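Local structure of glycoside hydrolase family protein (Novosphingobium sp. PP1Y, 6Q2F) at residues L443-L448 with A510-R515; F663-F668 with I904-N909; S722-T727 with A961-F966. The protein probably hydrolyses alpha-L-rhamnosides to release L-rhamnose, as an alpha-L-rhamnosidase with a sodium ion bound in the crystal. All blocks are in the same frame, centred on the assembly; numbering follows the deposited sequence.

Following the chain from its N terminus, interaction 1 comes first: 61 residues separate its segments, and it closes that loop by laying the loop segment 510-515, which follows barrel strand 497-502, against strand 436-447 of an inserted antiparallel sheet. It is complete before interaction 2 opens at 663-668. Interactions 2 and 3 then cross, their segments alternating as 663-668, 722-727, 904-909 and 961-966, with more than 230 residues in each loop. Both tie a helix of the barrel region (657-670 and 712-726) to the same later antiparallel sheet, in which strands 902-908 and 961-967 are neighbours. Their centres lie about 9 Å apart, those of interactions 1 and 2 about 45 Å, across the chain's centre.

Interaction 1: L443-L448 with A510-R515; sequences LGYSLL and ANWTPR
Tyr445 and Trp512 mark one point where the two backbones come together, with their CA atoms 7.0 Å apart; Leu448 and Ala510 mark the other. The segments run in roughly opposite senses, but this is not strand pairing. Strand 443-447 spends its backbone hydrogen bonds on its sheet neighbours, Gly444 and Ser446 on Val154 and Lys152, Tyr445 on Gly207, while 510-515 is irregular and lies over the face of that sheet, so side chains carry the contact. About half of the buried surface belongs to the two aromatic residues. Tyr445 has CG set between its backbone N and carbonyl carbon (chi1 70°), which brings the CD2 side of the ring alongside the pyrrole part of the indole. Trp512 holds its side chain extended from the loop (chi1 179°), presenting the pyrrole side to the tyrosine. The planes are only 22° from parallel, yet the rings are slid so far apart that they barely overlap, and the five-membered ring centroid of Trp512 sits 5.2 Å from the ring centroid of Tyr445. The touching atoms are Tyr445 CD2, 3.5 Å from Trp512 NE1, and the methylene Tyr445 CB, 3.6 Å from Trp512 CD1. Cutting Tyr445 back to an alanine would probably open a gap beside the pyrrole ring and leave the indole freer to turn. Farther along, Leu448 lays its CD2 methyl 4.1 Å from Ala510 CB, a lighter apolar touch. Val209 of the next strand and Tyr553 of helix 543-575 also pack on Trp512, which thus bridges sheet and helix. The contact joins a (beta/alpha)8 barrel to an antiparallel sheet inserted in the chain between barrel strands 127-131 and 497-502, through the loop that follows the latter.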
ATOM      1  N   LEU A 443      33.106 -12.452   7.575  1.00 40.16           N
ATOM      2  CA  LEU A 443      31.759 -12.171   7.121  1.00 39.69           C
ATOM      3  C   LEU A 443      31.289 -13.293   6.212  1.00 39.11           C
ATOM      4  O   LEU A 443      32.047 -13.782   5.370  1.00 37.14           O
ATOM      5  CB  LEU A 443      31.712 -10.836   6.379  1.00 41.04           C
ATOM      6  CG  LEU A 443      32.236  -9.652   7.178  1.00 45.38           C
ATOM      7  CD1 LEU A 443      32.196  -8.401   6.310  1.00 50.06           C
ATOM      8  CD2 LEU A 443      31.400  -9.471   8.431  1.00 50.15           C
ATOM      9  N   GLY A 444      30.038 -13.693   6.385  1.00 32.26           N
ATOM     10  CA  GLY A 444      29.416 -14.624   5.468  1.00 30.50           C
ATOM     11  C   GLY A 444      27.972 -14.237   5.286  1.00 37.44           C
ATOM     12  O   GLY A 444      27.546 -13.177   5.759  1.00 39.82           O
ATOM     13  N   TYR A 445      27.208 -15.068   4.590  1.00 33.20           N
ATOM     14  CA  TYR A 445      25.770 -14.879   4.547  1.00 33.81           C
ATOM     15  C   TYR A 445      25.074 -16.214   4.754  1.00 32.09           C
ATOM     16  O   TYR A 445      25.662 -17.293   4.599  1.00 35.99           O
ATOM     17  CB  TYR A 445      25.304 -14.221   3.231  1.00 32.04           C
ATOM     18  CG  TYR A 445      25.411 -15.091   1.996  1.00 38.55           C
ATOM     19  CD1 TYR A 445      24.434 -16.048   1.702  1.00 34.61           C
ATOM     20  CD2 TYR A 445      26.482 -14.945   1.112  1.00 39.99           C
ATOM     21  CE1 TYR A 445      24.531 -16.841   0.564  1.00 40.86           C
ATOM     22  CE2 TYR A 445      26.580 -15.722  -0.028  1.00 44.71           C
ATOM     23  CZ  TYR A 445      25.607 -16.670  -0.298  1.00 48.45           C
ATOM     24  OH  TYR A 445      25.714 -17.451  -1.432  1.00 59.93           O
ATOM     25  N   SER A 446      23.803 -16.116   5.111  1.00 30.16           N
ATOM     26  CA  SER A 446      22.954 -17.283   5.254  1.00 35.22           C
ATOM     27  C   SER A 446      21.532 -16.856   4.904  1.00 35.68           C
ATOM     28  O   SER A 446      21.268 -15.685   4.627  1.00 32.27           O
ATOM     29  CB  SER A 446      23.073 -17.872   6.656  1.00 33.17           C
ATOM     30  OG  SER A 446      22.533 -16.987   7.614  1.00 37.44           O
ATOM     31  N   LEU A 447      20.618 -17.817   4.902  1.00 32.75           N
ATOM     32  CA  LEU A 447      19.271 -17.602   4.388  1.00 30.87           C
ATOM     33  C   LEU A 447      18.324 -17.025   5.436  1.00 33.61           C
ATOM     34  O   LEU A 447      18.414 -17.331   6.629  1.00 38.26           O
ATOM     35  CB  LEU A 447      18.702 -18.917   3.857  1.00 30.08           C
ATOM     36  CG  LEU A 447      19.513 -19.520   2.709  1.00 31.84           C
ATOM     37  CD1 LEU A 447      18.754 -20.676   2.106  1.00 28.50           C
ATOM     38  CD2 LEU A 447      19.831 -18.435   1.648  1.00 27.23           C
ATOM     39  N   LEU A 448      17.406 -16.172   4.964  1.00 32.31           N
ATOM     40  CA  LEU A 448      16.237 -15.798   5.758  1.00 34.85           C
ATOM     41  C   LEU A 448      15.254 -16.958   5.880  1.00 34.95           C
ATOM     42  O   LEU A 448      14.607 -17.126   6.920  1.00 33.63           O
ATOM     43  CB  LEU A 448      15.519 -14.615   5.117  1.00 37.90           C
ATOM     44  CG  LEU A 448      15.603 -13.248   5.771  1.00 43.22           C
ATOM     45  CD1 LEU A 448      17.048 -12.803   5.791  1.00 40.23           C
ATOM     46  CD2 LEU A 448      14.729 -12.261   4.971  1.00 34.27           C
ATOM     47  N   ALA A 510      16.133  -8.722   4.472  1.00 29.55           N
ATOM     48  CA  ALA A 510      17.364  -9.207   3.862  1.00 29.46           C
ATOM     49  C   ALA A 510      18.328  -8.043   3.642  1.00 27.43           C
ATOM     50  O   ALA A 510      17.913  -6.925   3.315  1.00 30.87           O
ATOM     51  CB  ALA A 510      17.061  -9.902   2.539  1.00 25.05           C
ATOM     52  N   ASN A 511      19.624  -8.300   3.835  1.00 24.44           N
ATOM     53  CA  ASN A 511      20.572  -7.196   3.722  1.00 29.87           C
ATOM     54  C   ASN A 511      21.898  -7.635   3.122  1.00 31.27           C
ATOM     55  O   ASN A 511      22.934  -7.001   3.393  1.00 32.92           O
ATOM     56  CB  ASN A 511      20.822  -6.538   5.087  1.00 25.29           C
ATOM     57  CG  ASN A 511      21.604  -7.437   6.050  1.00 30.49           C
ATOM     58  OD1 ASN A 511      21.890  -8.598   5.769  1.00 34.13           O
ATOM     59  ND2 ASN A 511      21.947  -6.878   7.209  1.00 24.55           N
ATOM     60  N   TRP A 512      21.918  -8.723   2.353  1.00 28.99           N
ATOM     61  CA  TRP A 512      23.116  -9.092   1.613  1.00 31.70           C
ATOM     62  C   TRP A 512      22.717  -9.670   0.263  1.00 31.74           C
ATOM     63  O   TRP A 512      21.667 -10.300   0.109  1.00 30.50           O
ATOM     64  CB  TRP A 512      24.006 -10.110   2.360  1.00 30.06           C
ATOM     65  CG  TRP A 512      25.202 -10.474   1.530  1.00 30.86           C
ATOM     66  CD1 TRP A 512      25.376 -11.604   0.805  1.00 30.03           C
ATOM     67  CD2 TRP A 512      26.351  -9.651   1.276  1.00 28.27           C
ATOM     68  NE1 TRP A 512      26.578 -11.565   0.137  1.00 30.21           N
ATOM     69  CE2 TRP A 512      27.188 -10.366   0.401  1.00 30.24           C
ATOM     70  CE3 TRP A 512      26.756  -8.384   1.717  1.00 29.11           C
ATOM     71  CZ2 TRP A 512      28.416  -9.867  -0.032  1.00 30.88           C
ATOM     72  CZ3 TRP A 512      27.963  -7.882   1.272  1.00 29.83           C
ATOM     73  CH2 TRP A 512      28.782  -8.624   0.411  1.00 33.13           C
ATOM     74  N   THR A 513      23.576  -9.442  -0.719  1.00 28.07           N
ATOM     75  CA  THR A 513      23.429 -10.081  -2.014  1.00 27.20           C
ATOM     76  C   THR A 513      24.836 -10.177  -2.585  1.00 28.32           C
ATOM     77  O   THR A 513      25.678  -9.324  -2.279  1.00 38.00           O
ATOM     78  CB  THR A 513      22.462  -9.293  -2.927  1.00 32.01           C
ATOM     79  OG1 THR A 513      22.051 -10.095  -4.042  1.00 31.96           O
ATOM     80  CG2 THR A 513      23.087  -7.988  -3.428  1.00 28.75           C
ATOM     81  N   PRO A 514      25.137 -11.212  -3.370  1.00 29.69           N
ATOM     82  CA  PRO A 514      26.557 -11.507  -3.670  1.00 31.56           C
ATOM     83  C   PRO A 514      27.320 -10.377  -4.368  1.00 30.20           C
ATOM     84  O   PRO A 514      28.511 -10.194  -4.091  1.00 32.72           O
ATOM     85  CB  PRO A 514      26.470 -12.773  -4.535  1.00 32.72           C
ATOM     86  CG  PRO A 514      25.233 -13.469  -4.009  1.00 34.78           C
ATOM     87  CD  PRO A 514      24.241 -12.310  -3.775  1.00 32.10           C
ATOM     88  N   ARG A 515      26.673  -9.597  -5.233  1.00 29.50           N
ATOM     89  CA  ARG A 515      27.331  -8.492  -5.922  1.00 29.59           C
ATOM     90  C   ARG A 515      27.317  -7.205  -5.119  1.00 31.39           C
ATOM     91  O   ARG A 515      27.702  -6.163  -5.654  1.00 32.53           O
ATOM     92  CB  ARG A 515      26.674  -8.245  -7.285  1.00 24.46           C
ATOM     93  CG  ARG A 515      26.728  -9.450  -8.246  1.00 27.75           C
ATOM     94  CD  ARG A 515      26.039  -9.106  -9.563  1.00 32.55           C
ATOM     95  NE  ARG A 515      26.201 -10.157 -10.571  1.00 38.96           N
ATOM     96  CZ  ARG A 515      26.794  -9.986 -11.747  1.00 42.99           C
ATOM     97  NH1 ARG A 515      27.281  -8.794 -12.077  1.00 47.52           N
ATOM     98  NH2 ARG A 515      26.893 -11.000 -12.596  1.00 42.40           N
TER

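Interaction 2: F663-F668 with I904-N909; sequences FIDLEF and IYYLVN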
ATOM      1  N   PHE A 663     -16.241   4.579  -0.857  1.00 29.20           N
ATOM      2  CA  PHE A 663     -14.888   4.010  -0.916  1.00 26.96           C
ATOM      3  C   PHE A 663     -14.269   4.234  -2.298  1.00 27.37           C
ATOM      4  O   PHE A 663     -13.164   4.770  -2.410  1.00 32.37           O
ATOM      5  CB  PHE A 663     -14.900   2.515  -0.555  1.00 22.91           C
ATOM      6  CG  PHE A 663     -15.506   2.219   0.783  1.00 27.19           C
ATOM      7  CD1 PHE A 663     -15.171   2.994   1.882  1.00 26.92           C
ATOM      8  CD2 PHE A 663     -16.412   1.178   0.945  1.00 28.93           C
ATOM      9  CE1 PHE A 663     -15.744   2.754   3.123  1.00 28.09           C
ATOM     10  CE2 PHE A 663     -16.990   0.922   2.190  1.00 33.09           C
ATOM     11  CZ  PHE A 663     -16.660   1.713   3.281  1.00 31.23           C
ATOM     12  N   ILE A 664     -15.006   3.890  -3.365  1.00 27.62           N
ATOM     13  CA  ILE A 664     -14.495   4.016  -4.731  1.00 31.97           C
ATOM     14  C   ILE A 664     -14.315   5.476  -5.108  1.00 31.32           C
ATOM     15  O   ILE A 664     -13.430   5.814  -5.896  1.00 28.22           O
ATOM     16  CB  ILE A 664     -15.424   3.289  -5.726  1.00 28.52           C
ATOM     17  CG1 ILE A 664     -14.617   2.758  -6.911  1.00 34.57           C
ATOM     18  CG2 ILE A 664     -16.614   4.154  -6.170  1.00 27.37           C
ATOM     19  CD1 ILE A 664     -13.798   1.509  -6.552  1.00 31.73           C
ATOM     20  N   ASP A 665     -15.176   6.358  -4.584  1.00 25.78           N
ATOM     21  CA  ASP A 665     -15.005   7.789  -4.810  1.00 28.16           C
ATOM     22  C   ASP A 665     -13.725   8.286  -4.150  1.00 28.43           C
ATOM     23  O   ASP A 665     -13.018   9.132  -4.704  1.00 25.73           O
ATOM     24  CB  ASP A 665     -16.239   8.557  -4.305  1.00 24.67           C
ATOM     25  CG  ASP A 665     -17.504   8.262  -5.130  1.00 30.44           C
ATOM     26  OD1 ASP A 665     -17.412   7.631  -6.207  1.00 28.51           O
ATOM     27  OD2 ASP A 665     -18.609   8.666  -4.710  1.00 27.34           O
ATOM     28  N   LEU A 666     -13.381   7.742  -2.984  1.00 31.10           N
ATOM     29  CA  LEU A 666     -12.128   8.120  -2.349  1.00 25.83           C
ATOM     30  C   LEU A 666     -10.931   7.642  -3.172  1.00 27.79           C
ATOM     31  O   LEU A 666      -9.953   8.375  -3.337  1.00 24.96           O
ATOM     32  CB  LEU A 666     -12.088   7.568  -0.921  1.00 27.37           C
ATOM     33  CG  LEU A 666     -10.739   7.788  -0.222  1.00 32.91           C
ATOM     34  CD1 LEU A 666     -10.454   9.313  -0.041  1.00 30.22           C
ATOM     35  CD2 LEU A 666     -10.690   7.064   1.128  1.00 28.42           C
ATOM     36  N   GLU A 667     -11.001   6.425  -3.722  1.00 28.72           N
ATOM     37  CA  GLU A 667      -9.944   5.965  -4.617  1.00 26.83           C
ATOM     38  C   GLU A 667      -9.844   6.860  -5.844  1.00 32.71           C
ATOM     39  O   GLU A 667      -8.741   7.228  -6.281  1.00 29.39           O
ATOM     40  CB  GLU A 667     -10.216   4.533  -5.050  1.00 20.54           C
ATOM     41  CG  GLU A 667     -10.159   3.529  -3.923  1.00 24.49           C
ATOM     42  CD  GLU A 667     -10.483   2.144  -4.414  1.00 29.07           C
ATOM     43  OE1 GLU A 667     -10.131   1.824  -5.567  1.00 29.04           O
ATOM     44  OE2 GLU A 667     -11.099   1.388  -3.645  1.00 30.14           O
ATOM     45  N   PHE A 668     -10.995   7.201  -6.427  1.00 26.71           N
ATOM     46  CA  PHE A 668     -11.006   8.045  -7.615  1.00 27.55           C
ATOM     47  C   PHE A 668     -10.351   9.400  -7.339  1.00 30.89           C
ATOM     48  O   PHE A 668      -9.476   9.836  -8.092  1.00 32.47           O
ATOM     49  CB  PHE A 668     -12.441   8.215  -8.099  1.00 29.70           C
ATOM     50  CG  PHE A 668     -12.985   7.005  -8.831  1.00 28.80           C
ATOM     51  CD1 PHE A 668     -12.167   6.258  -9.664  1.00 25.91           C
ATOM     52  CD2 PHE A 668     -14.313   6.636  -8.702  1.00 27.70           C
ATOM     53  CE1 PHE A 668     -12.653   5.173 -10.354  1.00 22.86           C
ATOM     54  CE2 PHE A 668     -14.811   5.526  -9.373  1.00 32.20           C
ATOM     55  CZ  PHE A 668     -13.979   4.799 -10.207  1.00 26.35           C
ATOM     56  N   ILE A 904     -11.347  18.512 -17.328  1.00 28.60           N
ATOM     57  CA  ILE A 904     -12.304  17.712 -16.580  1.00 25.98           C
ATOM     58  C   ILE A 904     -11.937  17.838 -15.112  1.00 24.52           C
ATOM     59  O   ILE A 904     -10.816  17.493 -14.729  1.00 29.49           O
ATOM     60  CB  ILE A 904     -12.288  16.241 -17.003  1.00 32.53           C
ATOM     61  CG1 ILE A 904     -12.630  16.101 -18.483  1.00 29.22           C
ATOM     62  CG2 ILE A 904     -13.255  15.442 -16.127  1.00 29.09           C
ATOM     63  CD1 ILE A 904     -12.273  14.719 -18.998  1.00 30.77           C
ATOM     64  N   TYR A 905     -12.859  18.364 -14.301  1.00 24.90           N
ATOM     65  CA  TYR A 905     -12.695  18.370 -12.854  1.00 23.43           C
ATOM     66  C   TYR A 905     -13.580  17.304 -12.245  1.00 31.89           C
ATOM     67  O   TYR A 905     -14.741  17.158 -12.626  1.00 32.93           O
ATOM     68  CB  TYR A 905     -13.031  19.734 -12.245  1.00 24.65           C
ATOM     69  CG  TYR A 905     -12.012  20.796 -12.532  1.00 31.29           C
ATOM     70  CD1 TYR A 905     -12.046  21.492 -13.735  1.00 33.11           C
ATOM     71  CD2 TYR A 905     -11.025  21.120 -11.610  1.00 25.52           C
ATOM     72  CE1 TYR A 905     -11.126  22.483 -14.026  1.00 32.53           C
ATOM     73  CE2 TYR A 905     -10.087  22.119 -11.899  1.00 28.92           C
ATOM     74  CZ  TYR A 905     -10.156  22.796 -13.109  1.00 28.40           C
ATOM     75  OH  TYR A 905      -9.260  23.789 -13.424  1.00 33.78           O
ATOM     76  N   TYR A 906     -13.009  16.538 -11.326  1.00 29.57           N
ATOM     77  CA  TYR A 906     -13.737  15.541 -10.559  1.00 26.18           C
ATOM     78  C   TYR A 906     -13.835  16.048  -9.137  1.00 27.76           C
ATOM     79  O   TYR A 906     -12.810  16.357  -8.533  1.00 31.56           O
ATOM     80  CB  TYR A 906     -13.010  14.195 -10.594  1.00 25.48           C
ATOM     81  CG  TYR A 906     -13.695  13.072  -9.843  1.00 27.62           C
ATOM     82  CD1 TYR A 906     -14.969  12.640 -10.193  1.00 31.91           C
ATOM     83  CD2 TYR A 906     -13.061  12.432  -8.795  1.00 24.69           C
ATOM     84  CE1 TYR A 906     -15.591  11.586  -9.517  1.00 28.31           C
ATOM     85  CE2 TYR A 906     -13.670  11.389  -8.116  1.00 26.30           C
ATOM     86  CZ  TYR A 906     -14.919  10.963  -8.484  1.00 24.51           C
ATOM     87  OH  TYR A 906     -15.492   9.906  -7.790  1.00 26.01           O
ATOM     88  N   LEU A 907     -15.058  16.116  -8.607  1.00 25.64           N
ATOM     89  CA  LEU A 907     -15.332  16.620  -7.266  1.00 29.74           C
ATOM     90  C   LEU A 907     -16.053  15.555  -6.444  1.00 33.82           C
ATOM     91  O   LEU A 907     -16.950  14.866  -6.952  1.00 30.79           O
ATOM     92  CB  LEU A 907     -16.210  17.876  -7.312  1.00 29.91           C
ATOM     93  CG  LEU A 907     -15.858  19.049  -8.235  1.00 31.80           C
ATOM     94  CD1 LEU A 907     -16.771  20.245  -7.944  1.00 32.33           C
ATOM     95  CD2 LEU A 907     -14.416  19.453  -8.046  1.00 28.40           C
ATOM     96  N   VAL A 908     -15.701  15.444  -5.161  1.00 31.73           N
ATOM     97  CA  VAL A 908     -16.401  14.536  -4.252  1.00 29.99           C
ATOM     98  C   VAL A 908     -16.743  15.285  -2.978  1.00 35.35           C
ATOM     99  O   VAL A 908     -15.842  15.755  -2.273  1.00 32.00           O
ATOM    100  CB  VAL A 908     -15.577  13.292  -3.911  1.00 28.61           C
ATOM    101  CG1 VAL A 908     -16.437  12.351  -3.023  1.00 29.23           C
ATOM    102  CG2 VAL A 908     -15.125  12.610  -5.184  1.00 24.35           C
ATOM    103  N   ASN A 909     -18.037  15.374  -2.669  1.00 33.99           N
ATOM    104  CA  ASN A 909     -18.486  15.926  -1.394  1.00 33.36           C
ATOM    105  C   ASN A 909     -18.336  14.840  -0.340  1.00 39.18           C
ATOM    106  O   ASN A 909     -19.199  13.975  -0.183  1.00 38.25           O
ATOM    107  CB  ASN A 909     -19.925  16.423  -1.484  1.00 31.18           C
ATOM    108  CG  ASN A 909     -20.524  16.699  -0.124  1.00 38.00           C
ATOM    109  OD1 ASN A 909     -19.826  17.097   0.800  1.00 35.94           O
ATOM    110  ND2 ASN A 909     -21.839  16.491   0.005  1.00 40.11           N
TER
HETATM  111  O   HOH W   1     -17.610   8.922  -9.282  1.00 31.95           O
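Tyr906 stands straight out from its strand, CG opposite the backbone N (chi1 -179°), and this carries its hydroxyl end across to the helix between Asp665 and Phe668. Both helix residues turn CG back beside their own N, away from the carbonyl carbon; for Phe668 this leads the ring off to one side and leaves CB to meet the tyrosine. Phe668 CB packs 3.4 Å from Tyr906 CE2, a close apolar contact, and the phenol oxygen lies beside the same methylene. Asp665 OD1 also comes within 3.4 Å of Tyr906 OH, but the angle is too poor for a hydrogen bond, and the carboxylate and ring planes are 79° apart. A water links them instead, 2.8 Å from Tyr906 OH and weakly bonded to Asp665 OD1. The carboxylate has firmer partners outside: a salt bridge from OD2 to Lys661 and a hydrogen bond between OD1 and the Tyr717 hydroxyl, which probably keep it charged. Two residues on along the strand, Val908 CG1 packs 4.0 Å from Asp665 CB. Helix 663-668 and strand 904-908 run at 140°, their axes approaching to 9.2 Å. Helix 657-670, which joins barrel strands 642-649 and 674-677, is thereby set against the antiparallel sheet, with helix 712-726 receiving the Phe668 ring and Phe963 of strand 961-967 meeting the Tyr906 ring.

Interaction 3: S722-T727 with A961-F966; sequences SLLLQT and AVFVVF
Leu724 and Leu725 clasp the Phe963 ring where a (beta/alpha)8 barrel meets an antiparallel sheet: helix 712-726 follows the last parallel barrel strand, and 961-967 is a strand of that sheet. The two leucines have nearly the same conformation, CG beside the backbone N and the chain then extended to one methyl, yet they leave adjacent positions on the helix and so reach different parts of the ring. Leu724 points at the strand and puts CD1 over one face, 3.5 Å from the Phe963 ring centroid and 19° off the normal, a CH-pi contact; its CB is 3.5 Å from Phe963 CE2. Leu725 comes in at the rim, CG near the ring plane and 3.8 Å from Phe963 CE2. Phe963 turns its CG away from its own carbonyl carbon (chi1 -67°), which carries the ring toward the helix, one face to Leu724 and its CE2-CZ edge to Leu725. Pro933 touches the ring, and Leu42 and Phe46 of helix 42-47 pack on Leu724. Just past the leucines, Thr727 OG1 donates to Leu723 O at 2.8 Å, from the face of that carbonyl opposite to the one used by Gln726 N.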
ATOM      1  N   SER A 722     -13.870   5.887 -14.250  1.00 27.04           N
ATOM      2  CA  SER A 722     -12.512   5.538 -14.647  1.00 21.80           C
ATOM      3  C   SER A 722     -12.183   6.126 -16.010  1.00 25.94           C
ATOM      4  O   SER A 722     -11.077   6.623 -16.225  1.00 28.68           O
ATOM      5  CB  SER A 722     -12.354   4.014 -14.688  1.00 16.83           C
ATOM      6  OG  SER A 722     -12.676   3.419 -13.435  1.00 23.29           O
ATOM      7  N   LEU A 723     -13.144   6.074 -16.946  1.00 25.72           N
ATOM      8  CA  LEU A 723     -12.906   6.599 -18.291  1.00 23.88           C
ATOM      9  C   LEU A 723     -12.455   8.053 -18.238  1.00 28.42           C
ATOM     10  O   LEU A 723     -11.398   8.413 -18.783  1.00 27.29           O
ATOM     11  CB  LEU A 723     -14.171   6.459 -19.148  1.00 22.67           C
ATOM     12  CG  LEU A 723     -14.124   7.252 -20.455  1.00 30.43           C
ATOM     13  CD1 LEU A 723     -13.100   6.649 -21.448  1.00 24.02           C
ATOM     14  CD2 LEU A 723     -15.510   7.411 -21.095  1.00 25.19           C
ATOM     15  N   LEU A 724     -13.253   8.908 -17.584  1.00 25.61           N
ATOM     16  CA  LEU A 724     -12.884  10.321 -17.503  1.00 28.67           C
ATOM     17  C   LEU A 724     -11.578  10.496 -16.738  1.00 27.73           C
ATOM     18  O   LEU A 724     -10.739  11.331 -17.106  1.00 25.15           O
ATOM     19  CB  LEU A 724     -14.004  11.112 -16.850  1.00 23.28           C
ATOM     20  CG  LEU A 724     -15.374  11.057 -17.563  1.00 26.25           C
ATOM     21  CD1 LEU A 724     -16.379  12.081 -16.989  1.00 24.21           C
ATOM     22  CD2 LEU A 724     -15.180  11.364 -19.030  1.00 24.20           C
ATOM     23  N   LEU A 725     -11.372   9.690 -15.686  1.00 21.63           N
ATOM     24  CA  LEU A 725     -10.174   9.795 -14.866  1.00 22.30           C
ATOM     25  C   LEU A 725      -8.947   9.167 -15.526  1.00 26.33           C
ATOM     26  O   LEU A 725      -7.841   9.269 -14.985  1.00 23.71           O
ATOM     27  CB  LEU A 725     -10.449   9.195 -13.490  1.00 19.99           C
ATOM     28  CG  LEU A 725     -11.422  10.139 -12.731  1.00 26.38           C
ATOM     29  CD1 LEU A 725     -11.975   9.476 -11.468  1.00 23.16           C
ATOM     30  CD2 LEU A 725     -10.687  11.412 -12.335  1.00 27.14           C
ATOM     31  N   GLN A 726      -9.097   8.565 -16.698  1.00 23.24           N
ATOM     32  CA  GLN A 726      -7.940   8.197 -17.510  1.00 19.39           C
ATOM     33  C   GLN A 726      -7.693   9.163 -18.659  1.00 24.47           C
ATOM     34  O   GLN A 726      -6.670   9.051 -19.336  1.00 28.12           O
ATOM     35  CB  GLN A 726      -8.122   6.780 -18.084  1.00 20.31           C
ATOM     36  CG  GLN A 726      -8.199   5.687 -17.036  1.00 20.74           C
ATOM     37  CD  GLN A 726      -8.581   4.332 -17.621  1.00 25.07           C
ATOM     38  OE1 GLN A 726      -8.519   4.121 -18.833  1.00 22.84           O
ATOM     39  NE2 GLN A 726      -8.979   3.406 -16.753  1.00 20.09           N
ATOM     40  N   THR A 727      -8.613  10.080 -18.902  1.00 26.01           N
ATOM     41  CA  THR A 727      -8.587  10.909 -20.099  1.00 26.16           C
ATOM     42  C   THR A 727      -7.524  11.993 -19.978  1.00 23.47           C
ATOM     43  O   THR A 727      -7.323  12.557 -18.905  1.00 26.44           O
ATOM     44  CB  THR A 727      -9.970  11.540 -20.335  1.00 26.90           C
ATOM     45  OG1 THR A 727     -10.917  10.490 -20.542  1.00 30.67           O
ATOM     46  CG2 THR A 727      -9.963  12.459 -21.549  1.00 24.09           C
ATOM     47  N   ALA A 961     -20.506  12.483  -6.100  1.00 30.39           N
ATOM     48  CA  ALA A 961     -19.343  12.653  -6.942  1.00 27.41           C
ATOM     49  C   ALA A 961     -19.828  13.086  -8.312  1.00 30.46           C
ATOM     50  O   ALA A 961     -20.811  12.548  -8.817  1.00 36.66           O
ATOM     51  CB  ALA A 961     -18.547  11.342  -7.047  1.00 23.99           C
ATOM     52  N   VAL A 962     -19.137  14.042  -8.929  1.00 30.83           N
ATOM     53  CA  VAL A 962     -19.605  14.551 -10.207  1.00 34.09           C
ATOM     54  C   VAL A 962     -18.430  15.093 -10.994  1.00 30.84           C
ATOM     55  O   VAL A 962     -17.425  15.529 -10.431  1.00 28.50           O
ATOM     56  CB  VAL A 962     -20.700  15.628 -10.013  1.00 39.70           C
ATOM     57  CG1 VAL A 962     -20.086  16.951  -9.546  1.00 34.06           C
ATOM     58  CG2 VAL A 962     -21.523  15.802 -11.288  1.00 33.82           C
ATOM     59  N   PHE A 963     -18.565  15.061 -12.311  1.00 30.15           N
ATOM     60  CA  PHE A 963     -17.568  15.632 -13.190  1.00 29.08           C
ATOM     61  C   PHE A 963     -18.074  16.974 -13.697  1.00 34.24           C
ATOM     62  O   PHE A 963     -19.215  17.078 -14.167  1.00 31.27           O
ATOM     63  CB  PHE A 963     -17.272  14.662 -14.334  1.00 22.71           C
ATOM     64  CG  PHE A 963     -16.584  13.395 -13.887  1.00 28.92           C
ATOM     65  CD1 PHE A 963     -17.320  12.306 -13.430  1.00 25.60           C
ATOM     66  CD2 PHE A 963     -15.202  13.302 -13.913  1.00 28.90           C
ATOM     67  CE1 PHE A 963     -16.684  11.137 -13.009  1.00 27.39           C
ATOM     68  CE2 PHE A 963     -14.547  12.138 -13.503  1.00 23.09           C
ATOM     69  CZ  PHE A 963     -15.285  11.054 -13.054  1.00 30.49           C
ATOM     70  N   VAL A 964     -17.256  18.005 -13.542  1.00 30.11           N
ATOM     71  CA  VAL A 964     -17.518  19.312 -14.138  1.00 28.59           C
ATOM     72  C   VAL A 964     -16.585  19.402 -15.336  1.00 32.48           C
ATOM     73  O   VAL A 964     -15.358  19.448 -15.193  1.00 29.87           O
ATOM     74  CB  VAL A 964     -17.324  20.460 -13.140  1.00 27.14           C
ATOM     75  CG1 VAL A 964     -17.837  21.797 -13.730  1.00 27.93           C
ATOM     76  CG2 VAL A 964     -18.086  20.164 -11.854  1.00 26.15           C
ATOM     77  N   VAL A 965     -17.162  19.365 -16.526  1.00 32.80           N
ATOM     78  CA  VAL A 965     -16.428  19.170 -17.768  1.00 32.85           C
ATOM     79  C   VAL A 965     -16.405  20.487 -18.533  1.00 34.79           C
ATOM     80  O   VAL A 965     -17.457  21.101 -18.754  1.00 32.81           O
ATOM     81  CB  VAL A 965     -17.079  18.049 -18.595  1.00 28.96           C
ATOM     82  CG1 VAL A 965     -16.402  17.924 -19.938  1.00 27.53           C
ATOM     83  CG2 VAL A 965     -16.992  16.748 -17.816  1.00 24.57           C
ATOM     84  N   PHE A 966     -15.207  20.908 -18.944  1.00 27.74           N
ATOM     85  CA  PHE A 966     -14.989  22.167 -19.668  1.00 30.88           C
ATOM     86  C   PHE A 966     -14.401  21.846 -21.034  1.00 31.79           C
ATOM     87  O   PHE A 966     -13.190  21.959 -21.237  1.00 30.01           O
ATOM     88  CB  PHE A 966     -14.073  23.064 -18.916  1.00 27.84           C
ATOM     89  CG  PHE A 966     -14.596  23.518 -17.596  1.00 27.26           C
ATOM     90  CD1 PHE A 966     -14.456  22.730 -16.465  1.00 30.09           C
ATOM     91  CD2 PHE A 966     -15.203  24.756 -17.481  1.00 32.54           C
ATOM     92  CE1 PHE A 966     -14.920  23.174 -15.246  1.00 29.41           C
ATOM     93  CE2 PHE A 966     -15.667  25.196 -16.268  1.00 34.23           C
ATOM     94  CZ  PHE A 966     -15.530  24.411 -15.154  1.00 28.81           C
TER